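Local coordinates for nonsense-mediated mRNA decay protein 2 (PDB 4LUN), which takes part in the nonsense-mediated decay of mRNAs containing premature stop codons, the present chain being its N-terminal mIF4G domain, at residues A[106-109]-A[110-114]; A[10-13]-A[14-17]; A[146-149]-A[150-154]. All blocks are in the same frame, centred on the assembly; numbering follows the deposited sequence.

Contact 1 of 3, residues A[106-109]-A[110-114]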
ATOM      1  N   GLY A 106      13.425 -18.263   1.193  1.00 25.48           N
ATOM      2  CA  GLY A 106      12.636 -17.936   2.355  1.00 29.76           C
ATOM      3  C   GLY A 106      13.450 -17.447   3.517  1.00 25.04           C
ATOM      4  O   GLY A 106      12.964 -16.640   4.291  1.00 26.15           O
ATOM      5  N   ARG A 107      14.692 -17.913   3.650  1.00 25.44           N
ATOM      6  CA  ARG A 107      15.513 -17.419   4.749  1.00 27.07           C
ATOM      7  C   ARG A 107      15.808 -15.919   4.615  1.00 24.70           C
ATOM      8  O   ARG A 107      16.141 -15.271   5.599  1.00 29.75           O
ATOM      9  CB  ARG A 107      16.791 -18.251   4.937  1.00 30.27           C
ATOM     10  CG  ARG A 107      17.717 -18.289   3.744  1.00 27.74           C
ATOM     11  CD  ARG A 107      18.819 -19.333   3.949  1.00 37.26           C
ATOM     12  NE  ARG A 107      19.893 -19.166   2.973  1.00 36.22           N
ATOM     13  CZ  ARG A 107      19.916 -19.748   1.777  1.00 42.77           C
ATOM     14  NH1 ARG A 107      18.927 -20.551   1.406  1.00 39.94           N
ATOM     15  NH2 ARG A 107      20.930 -19.533   0.949  1.00 41.79           N
ATOM     16  N   PHE A 108      15.657 -15.368   3.408  1.00 20.88           N
ATOM     17  CA  PHE A 108      15.696 -13.917   3.215  1.00 21.62           C
ATOM     18  C   PHE A 108      14.286 -13.329   3.213  1.00 23.36           C
ATOM     19  O   PHE A 108      14.001 -12.378   3.937  1.00 23.02           O
ATOM     20  CB  PHE A 108      16.402 -13.554   1.905  1.00 21.21           C
ATOM     21  CG  PHE A 108      16.143 -12.142   1.435  1.00 21.11           C
ATOM     22  CD1 PHE A 108      16.849 -11.076   1.967  1.00 24.47           C
ATOM     23  CD2 PHE A 108      15.202 -11.886   0.443  1.00 21.51           C
ATOM     24  CE1 PHE A 108      16.616  -9.782   1.532  1.00 27.52           C
ATOM     25  CE2 PHE A 108      14.965 -10.593   0.001  1.00 23.26           C
ATOM     26  CZ  PHE A 108      15.672  -9.538   0.549  1.00 25.74           C
ATOM     27  N   THR A 109      13.410 -13.899   2.394  1.00 19.39           N
ATOM     28  CA  THR A 109      12.082 -13.306   2.169  1.00 17.70           C
ATOM     29  C   THR A 109      11.132 -13.391   3.362  1.00 20.90           C
ATOM     30  O   THR A 109      10.365 -12.449   3.624  1.00 21.09           O
ATOM     31  CB  THR A 109      11.429 -13.882   0.890  1.00 20.51           C
ATOM     32  OG1 THR A 109      12.380 -13.804  -0.182  1.00 22.18           O
ATOM     33  CG2 THR A 109      10.179 -13.095   0.513  1.00 20.02           C
ATOM     34  N   SER A 110      11.158 -14.505   4.084  1.00 20.15           N
ATOM     35  CA  SER A 110      10.306 -14.651   5.268  1.00 19.95           C
ATOM     36  C   SER A 110      10.507 -13.553   6.319  1.00 25.33           C
ATOM     37  O   SER A 110       9.543 -12.846   6.664  1.00 21.63           O
ATOM     38  CB  SER A 110      10.391 -16.066   5.875  1.00 27.80           C
ATOM     39  OG  SER A 110       9.777 -16.113   7.153  1.00 30.46           O
ATOM     40  N   PRO A 111      11.746 -13.371   6.823  1.00 23.80           N
ATOM     41  CA  PRO A 111      11.894 -12.288   7.805  1.00 20.04           C
ATOM     42  C   PRO A 111      11.687 -10.887   7.210  1.00 24.51           C
ATOM     43  O   PRO A 111      11.222  -9.989   7.921  1.00 23.30           O
ATOM     44  CB  PRO A 111      13.332 -12.462   8.317  1.00 23.60           C
ATOM     45  CG  PRO A 111      14.036 -13.239   7.252  1.00 28.90           C
ATOM     46  CD  PRO A 111      13.000 -14.124   6.625  1.00 25.43           C
ATOM     47  N   LEU A 112      12.008 -10.702   5.932  1.00 20.33           N
ATOM     48  CA  LEU A 112      11.773  -9.423   5.278  1.00 20.88           C
ATOM     49  C   LEU A 112      10.275  -9.131   5.241  1.00 22.00           C
ATOM     50  O   LEU A 112       9.843  -8.037   5.592  1.00 21.03           O
ATOM     51  CB  LEU A 112      12.329  -9.411   3.851  1.00 20.37           C
ATOM     52  CG  LEU A 112      11.897  -8.197   3.005  1.00 22.36           C
ATOM     53  CD1 LEU A 112      12.434  -6.904   3.580  1.00 23.07           C
ATOM     54  CD2 LEU A 112      12.295  -8.335   1.544  1.00 23.41           C
ATOM     55  N   LEU A 113       9.486 -10.116   4.825  1.00 18.36           N
ATOM     56  CA  LEU A 113       8.044  -9.900   4.718  1.00 18.42           C
ATOM     57  C   LEU A 113       7.434  -9.592   6.077  1.00 22.49           C
ATOM     58  O   LEU A 113       6.601  -8.690   6.207  1.00 20.23           O
ATOM     59  CB  LEU A 113       7.366 -11.120   4.096  1.00 14.23           C
ATOM     60  CG  LEU A 113       5.836 -11.108   4.100  1.00 18.01           C
ATOM     61  CD1 LEU A 113       5.326  -9.906   3.318  1.00 19.76           C
ATOM     62  CD2 LEU A 113       5.288 -12.389   3.501  1.00 22.73           C
ATOM     63  N   GLY A 114       7.844 -10.351   7.089  1.00 23.32           N
ATOM     64  CA  GLY A 114       7.306 -10.162   8.425  1.00 22.60           C
ATOM     65  C   GLY A 114       7.586  -8.776   8.969  1.00 24.94           C
ATOM     66  O   GLY A 114       6.721  -8.163   9.600  1.00 24.54           O
TER
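The flat ring of Phe-108 is met by one methyl of Leu-112: CD2 approaches obliquely, 3.7 Å from Phe-108 CZ and slightly farther from CE2. The two side chains run side by side because both have CG anti to the backbone N (chi1 163° and 169°), which points them the same way from successive turns of one helix. The puckered ring of Pro-111 meets carbonyl oxygens instead. Its CG lies 3.4 Å from Arg-107 O, and its CD approaches Gly-106 O and Phe-108 O to a similar distance. Since the proline nitrogen carries no hydrogen, it makes no bond to the preceding turn, and the helix is kinked here. Bonding continues on both sides of the gap: Ser-110 N reaches Gly-106 O at 2.8 Å, Leu-112 N reaches Phe-108 O at 3.3 Å, and Leu-113 N reaches Thr-109 O at 2.8 Å. Exchanging Pro-111 for an alanine removes CG and CD and would probably leave the carbonyls of Gly-106, Arg-107 and Phe-108 without the ring that packs beside them. The polar ends turn to other parts of the chain, with Thr-109 OG1 hydrogen-bonded to His-101 ND1 and Ser-110 OG to Asp-166 OD2 and Glu-163 N, while Arg-107 NE forms a salt bridge with Glu-66. Helix 106-116 thus lays Phe-108, Pro-111 and Leu-112 against helix 69-81, at Ile-73, Val-76 and Thr-77, whereas Thr-109 and Leu-113 rest on the loop residues Val-155 and Phe-156.

Contact 2 of 3, residues A[10-13]-A[14-17]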
ATOM      1  N   HIS A  10       7.784 -13.650 -11.893  1.00 22.09           N
ATOM      2  CA  HIS A  10       6.856 -14.489 -11.134  1.00 19.94           C
ATOM      3  C   HIS A  10       7.245 -15.962 -11.243  1.00 20.71           C
ATOM      4  O   HIS A  10       7.272 -16.682 -10.243  1.00 22.41           O
ATOM      5  CB  HIS A  10       5.405 -14.264 -11.570  1.00 23.41           C
ATOM      6  CG  HIS A  10       4.404 -14.847 -10.623  1.00 21.47           C
ATOM      7  ND1 HIS A  10       4.057 -16.181 -10.634  1.00 21.31           N
ATOM      8  CD2 HIS A  10       3.693 -14.282  -9.618  1.00 18.31           C
ATOM      9  CE1 HIS A  10       3.174 -16.413  -9.677  1.00 23.54           C
ATOM     10  NE2 HIS A  10       2.944 -15.276  -9.044  1.00 20.84           N
ATOM     11  N   ASP A  11       7.576 -16.402 -12.453  1.00 21.94           N
ATOM     12  CA  ASP A  11       7.988 -17.793 -12.656  1.00 24.55           C
ATOM     13  C   ASP A  11       9.269 -18.121 -11.889  1.00 22.73           C
ATOM     14  O   ASP A  11       9.342 -19.138 -11.196  1.00 26.51           O
ATOM     15  CB  ASP A  11       8.159 -18.100 -14.150  1.00 27.32           C
ATOM     16  CG  ASP A  11       8.471 -19.568 -14.415  1.00 42.85           C
ATOM     17  OD1 ASP A  11       8.089 -20.426 -13.586  1.00 43.71           O
ATOM     18  OD2 ASP A  11       9.091 -19.865 -15.456  1.00 50.87           O
ATOM     19  N   LEU A  12      10.270 -17.248 -12.000  1.00 22.34           N
ATOM     20  CA  LEU A  12      11.515 -17.411 -11.266  1.00 26.60           C
ATOM     21  C   LEU A  12      11.305 -17.343  -9.757  1.00 25.12           C
ATOM     22  O   LEU A  12      11.865 -18.136  -9.014  1.00 21.75           O
ATOM     23  CB  LEU A  12      12.528 -16.344 -11.685  1.00 27.81           C
ATOM     24  CG  LEU A  12      13.095 -16.450 -13.100  1.00 30.60           C
ATOM     25  CD1 LEU A  12      13.896 -15.204 -13.438  1.00 35.33           C
ATOM     26  CD2 LEU A  12      13.968 -17.687 -13.238  1.00 31.58           C
ATOM     27  N   ASN A  13      10.500 -16.387  -9.300  1.00 19.64           N
ATOM     28  CA  ASN A  13      10.300 -16.232  -7.869  1.00 20.37           C
ATOM     29  C   ASN A  13       9.508 -17.394  -7.287  1.00 18.22           C
ATOM     30  O   ASN A  13       9.692 -17.769  -6.133  1.00 19.96           O
ATOM     31  CB  ASN A  13       9.639 -14.877  -7.572  1.00 16.92           C
ATOM     32  CG  ASN A  13      10.581 -13.713  -7.823  1.00 22.51           C
ATOM     33  OD1 ASN A  13      11.797 -13.860  -7.696  1.00 21.46           O
ATOM     34  ND2 ASN A  13      10.032 -12.552  -8.182  1.00 19.81           N
ATOM     35  N   THR A  14       8.623 -17.969  -8.097  1.00 19.93           N
ATOM     36  CA  THR A  14       7.811 -19.086  -7.644  1.00 19.63           C
ATOM     37  C   THR A  14       8.701 -20.328  -7.540  1.00 23.47           C
ATOM     38  O   THR A  14       8.611 -21.101  -6.588  1.00 21.78           O
ATOM     39  CB  THR A  14       6.627 -19.338  -8.595  1.00 20.95           C
ATOM     40  OG1 THR A  14       5.737 -18.206  -8.577  1.00 20.88           O
ATOM     41  CG2 THR A  14       5.862 -20.590  -8.176  1.00 23.80           C
ATOM     42  N   ARG A  15       9.591 -20.495  -8.510  1.00 20.50           N
ATOM     43  CA  ARG A  15      10.550 -21.600  -8.457  1.00 25.46           C
ATOM     44  C   ARG A  15      11.467 -21.493  -7.242  1.00 22.46           C
ATOM     45  O   ARG A  15      11.750 -22.494  -6.581  1.00 25.84           O
ATOM     46  CB  ARG A  15      11.355 -21.682  -9.756  1.00 30.23           C
ATOM     47  CG  ARG A  15      10.507 -22.121 -10.941  1.00 30.23           C
ATOM     48  CD  ARG A  15      11.330 -22.808 -12.005  1.00 46.58           C
ATOM     49  NE  ARG A  15      12.137 -21.874 -12.781  1.00 49.96           N
ATOM     50  CZ  ARG A  15      13.443 -22.005 -12.987  1.00 49.02           C
ATOM     51  NH1 ARG A  15      14.100 -23.032 -12.464  1.00 48.77           N
ATOM     52  NH2 ARG A  15      14.093 -21.107 -13.714  1.00 47.53           N
ATOM     53  N   ALA A  16      11.910 -20.278  -6.926  1.00 21.73           N
ATOM     54  CA  ALA A  16      12.736 -20.068  -5.742  1.00 22.68           C
ATOM     55  C   ALA A  16      11.983 -20.414  -4.459  1.00 26.09           C
ATOM     56  O   ALA A  16      12.552 -21.034  -3.558  1.00 26.33           O
ATOM     57  CB  ALA A  16      13.276 -18.634  -5.689  1.00 24.21           C
ATOM     58  N   TRP A  17      10.709 -20.029  -4.376  1.00 22.28           N
ATOM     59  CA  TRP A  17       9.899 -20.408  -3.228  1.00 18.92           C
ATOM     60  C   TRP A  17       9.803 -21.928  -3.160  1.00 26.24           C
ATOM     61  O   TRP A  17       9.690 -22.499  -2.080  1.00 27.74           O
ATOM     62  CB  TRP A  17       8.500 -19.796  -3.290  1.00 21.58           C
ATOM     63  CG  TRP A  17       8.369 -18.452  -2.599  1.00 20.26           C
ATOM     64  CD1 TRP A  17       7.955 -17.280  -3.167  1.00 19.73           C
ATOM     65  CD2 TRP A  17       8.621 -18.160  -1.211  1.00 22.32           C
ATOM     66  NE1 TRP A  17       7.952 -16.278  -2.228  1.00 19.00           N
ATOM     67  CE2 TRP A  17       8.349 -16.785  -1.028  1.00 22.50           C
ATOM     68  CE3 TRP A  17       9.056 -18.922  -0.121  1.00 21.70           C
ATOM     69  CZ2 TRP A  17       8.503 -16.158   0.218  1.00 21.77           C
ATOM     70  CZ3 TRP A  17       9.207 -18.291   1.114  1.00 23.92           C
ATOM     71  CH2 TRP A  17       8.932 -16.923   1.269  1.00 23.98           C
TER
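Arg-15 leans back over the preceding turn, its CB lying 3.5 Å from Asp-11 O. The next atom, CG, comes closer, 3.2 Å from the same oxygen, and also passes the Asp-11 carboxylate. A bend at the third torsion (chi3 -75°) then turns the guanidinium aside: NE remains 4.4 Å from Asp-11 OD1, too far for a salt bridge, with the two charged planes 52° apart. At the tip, NH2 meets Leu-12 CD2 at 3.5 Å, while NH1 pairs with Glu-20 outside these turns. One residue earlier, Thr-14 doubles the grip on a single carbonyl. Its N-H reaches His-10 O at 2.8 Å and its hydroxyl OG1 donates to the same oxygen at 2.7 Å, the two arriving from opposite faces of the carbonyl plane. With OG1 beside its own backbone N (chi1 -64°), the hydroxyl can reach back one turn, and it also lies close to the His-10 imidazole, 3.3 Å from CE1. Trp-17 N closes the last bond, to Asn-13 O, and its indole NE1 is hydrogen-bonded to Val-155 O. Ala-16 rests on His-101 and Leu-12 on Gln-102, both of helix 87-104. A threonine hydroxyl bonded to the carbonyl four residues back is a familiar alpha-helical arrangement, here within an all-helical, HEAT-repeat type of domain.

Contact 3 of 3, residues A[146-149]-A[150-154]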
ATOM      1  N   VAL A 146       4.521  -0.605  -3.009  1.00 16.03           N
ATOM      2  CA  VAL A 146       5.708  -1.454  -3.113  1.00 16.68           C
ATOM      3  C   VAL A 146       5.377  -2.897  -2.743  1.00 17.11           C
ATOM      4  O   VAL A 146       5.831  -3.838  -3.404  1.00 17.55           O
ATOM      5  CB  VAL A 146       6.864  -0.895  -2.251  1.00 19.12           C
ATOM      6  CG1 VAL A 146       7.980  -1.925  -2.107  1.00 21.64           C
ATOM      7  CG2 VAL A 146       7.402   0.402  -2.878  1.00 21.19           C
ATOM      8  N   PHE A 147       4.588  -3.065  -1.682  1.00 13.96           N
ATOM      9  CA  PHE A 147       4.150  -4.394  -1.286  1.00 12.90           C
ATOM     10  C   PHE A 147       3.451  -5.085  -2.438  1.00 17.82           C
ATOM     11  O   PHE A 147       3.719  -6.252  -2.727  1.00 15.37           O
ATOM     12  CB  PHE A 147       3.195  -4.361  -0.101  1.00 14.37           C
ATOM     13  CG  PHE A 147       2.610  -5.706   0.203  1.00 12.29           C
ATOM     14  CD1 PHE A 147       3.265  -6.568   1.065  1.00 18.96           C
ATOM     15  CD2 PHE A 147       1.427  -6.117  -0.392  1.00 15.44           C
ATOM     16  CE1 PHE A 147       2.753  -7.834   1.328  1.00 16.29           C
ATOM     17  CE2 PHE A 147       0.910  -7.380  -0.132  1.00 21.17           C
ATOM     18  CZ  PHE A 147       1.580  -8.233   0.738  1.00 20.22           C
ATOM     19  N   THR A 148       2.542  -4.358  -3.079  1.00 15.69           N
ATOM     20  CA  THR A 148       1.701  -4.941  -4.114  1.00 15.19           C
ATOM     21  C   THR A 148       2.516  -5.323  -5.348  1.00 15.81           C
ATOM     22  O   THR A 148       2.266  -6.372  -5.963  1.00 16.25           O
ATOM     23  CB  THR A 148       0.527  -4.015  -4.463  1.00 13.85           C
ATOM     24  OG1 THR A 148      -0.201  -3.741  -3.263  1.00 15.55           O
ATOM     25  CG2 THR A 148      -0.426  -4.708  -5.426  1.00 12.76           C
ATOM     26  N   GLU A 149       3.508  -4.505  -5.684  1.00 14.04           N
ATOM     27  CA  GLU A 149       4.354  -4.805  -6.833  1.00 16.73           C
ATOM     28  C   GLU A 149       5.142  -6.087  -6.568  1.00 21.89           C
ATOM     29  O   GLU A 149       5.352  -6.906  -7.482  1.00 16.54           O
ATOM     30  CB  GLU A 149       5.317  -3.655  -7.143  1.00 21.82           C
ATOM     31  CG  GLU A 149       4.673  -2.310  -7.477  1.00 23.37           C
ATOM     32  CD  GLU A 149       4.001  -2.256  -8.843  1.00 34.56           C
ATOM     33  OE1 GLU A 149       3.922  -3.294  -9.541  1.00 34.45           O
ATOM     34  OE2 GLU A 149       3.543  -1.154  -9.215  1.00 33.82           O
ATOM     35  N   LEU A 150       5.563  -6.278  -5.317  1.00 16.89           N
ATOM     36  CA  LEU A 150       6.298  -7.495  -4.947  1.00 13.37           C
ATOM     37  C   LEU A 150       5.385  -8.708  -4.791  1.00 18.07           C
ATOM     38  O   LEU A 150       5.828  -9.861  -4.906  1.00 17.91           O
ATOM     39  CB  LEU A 150       7.108  -7.284  -3.659  1.00 16.91           C
ATOM     40  CG  LEU A 150       8.293  -6.348  -3.835  1.00 20.15           C
ATOM     41  CD1 LEU A 150       8.828  -5.925  -2.464  1.00 18.15           C
ATOM     42  CD2 LEU A 150       9.381  -7.054  -4.647  1.00 18.95           C
ATOM     43  N   TYR A 151       4.120  -8.445  -4.504  1.00 15.56           N
ATOM     44  CA  TYR A 151       3.121  -9.495  -4.498  1.00 14.96           C
ATOM     45  C   TYR A 151       2.929  -9.984  -5.927  1.00 18.46           C
ATOM     46  O   TYR A 151       2.883 -11.192  -6.179  1.00 15.99           O
ATOM     47  CB  TYR A 151       1.791  -8.977  -3.917  1.00 16.94           C
ATOM     48  CG  TYR A 151       0.652  -9.940  -4.183  1.00 13.69           C
ATOM     49  CD1 TYR A 151       0.392 -10.987  -3.315  1.00 15.70           C
ATOM     50  CD2 TYR A 151      -0.144  -9.814  -5.317  1.00 15.82           C
ATOM     51  CE1 TYR A 151      -0.626 -11.884  -3.576  1.00 14.19           C
ATOM     52  CE2 TYR A 151      -1.155 -10.703  -5.586  1.00 16.60           C
ATOM     53  CZ  TYR A 151      -1.400 -11.733  -4.716  1.00 13.95           C
ATOM     54  OH  TYR A 151      -2.431 -12.608  -4.981  1.00 16.67           O
ATOM     55  N   LEU A 152       2.816  -9.050  -6.867  1.00 17.60           N
ATOM     56  CA  LEU A 152       2.490  -9.425  -8.241  1.00 19.89           C
ATOM     57  C   LEU A 152       3.618 -10.202  -8.928  1.00 20.78           C
ATOM     58  O   LEU A 152       3.383 -10.920  -9.906  1.00 21.37           O
ATOM     59  CB  LEU A 152       2.107  -8.200  -9.065  1.00 18.15           C
ATOM     60  CG  LEU A 152       0.758  -7.574  -8.693  1.00 17.94           C
ATOM     61  CD1 LEU A 152       0.628  -6.210  -9.348  1.00 23.95           C
ATOM     62  CD2 LEU A 152      -0.399  -8.491  -9.102  1.00 18.63           C
ATOM     63  N   VAL A 153       4.835 -10.059  -8.427  1.00 18.69           N
ATOM     64  CA  VAL A 153       5.940 -10.868  -8.957  1.00 17.41           C
ATOM     65  C   VAL A 153       6.238 -12.103  -8.111  1.00 16.37           C
ATOM     66  O   VAL A 153       7.236 -12.776  -8.322  1.00 19.15           O
ATOM     67  CB  VAL A 153       7.234 -10.039  -9.233  1.00 18.89           C
ATOM     68  CG1 VAL A 153       6.953  -8.969 -10.281  1.00 22.90           C
ATOM     69  CG2 VAL A 153       7.785  -9.431  -7.949  1.00 15.27           C
ATOM     70  N   GLY A 154       5.360 -12.420  -7.167  1.00 17.31           N
ATOM     71  CA  GLY A 154       5.478 -13.676  -6.449  1.00 20.81           C
ATOM     72  C   GLY A 154       6.512 -13.718  -5.339  1.00 18.36           C
ATOM     73  O   GLY A 154       6.891 -14.793  -4.871  1.00 18.33           O
TER
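Thr-148 O accepts the N-H of Leu-152 at 2.9 Å while carbon atoms crowd beside it: Tyr-151 CB and Leu-152 CG each lie 3.3 Å away, and the edge of the tyrosine ring faces the oxygen. These are the last turns of helix 130-152, which ends in a Schellman motif: Gly-154, the C-prime residue with positive phi (79°), sends its N-H back to Tyr-151 O, and Val-155 N bonds to Leu-150 O. The unwinding is already visible one step earlier, where the bond from Val-153 N to Glu-149 O is weak, 3.3 Å long and bent to 137°. Apolar groups pair along the same turns. Val-146 CG1 and Leu-150 CD1 touch at 4.1 Å, the two side chains lying alongside each other and heading the same way, and Phe-147 CE2 meets Tyr-151 CB obliquely at 4.2 Å. Around them, Phe-147 packs on Leu-183 and Ile-186 of helix 182-190 and Leu-150 on Ile-97 of helix 87-104, which places the helix end in the buried interior. Glu-149, bent at its second torsion (chi2 -72°), forms a salt bridge to Arg-145, and Tyr-151 OH bonds to Tyr-227 N. Val-153 CG2, held between its own backbone N and carbonyl carbon, sits 3.5 Å from Glu-149 O.

From the N terminus, contact 2 on helix 3-17 comes first, then contact 1 on helix 106-116, then contact 3 at the end of helix 130-152. Each is local to one helix and closes no long loop, and the three stand in series, neither nested nor crossed. Their centres are nevertheless only 13 to 14 Å apart, and they touch pairwise. Trp-17 CZ2 packs on Thr-109 CG2 at 3.5 Å, joining contacts 2 and 1. Asn-13 ND2 lies 2.8 Å from Val-153 O, a hydrogen bond that ties the N-terminal helix to the turn that follows helix 130-152. Leu-113 CD1 meets Phe-147 CE1 at 3.9 Å, linking contacts 1 and 3, whose helices are consecutive.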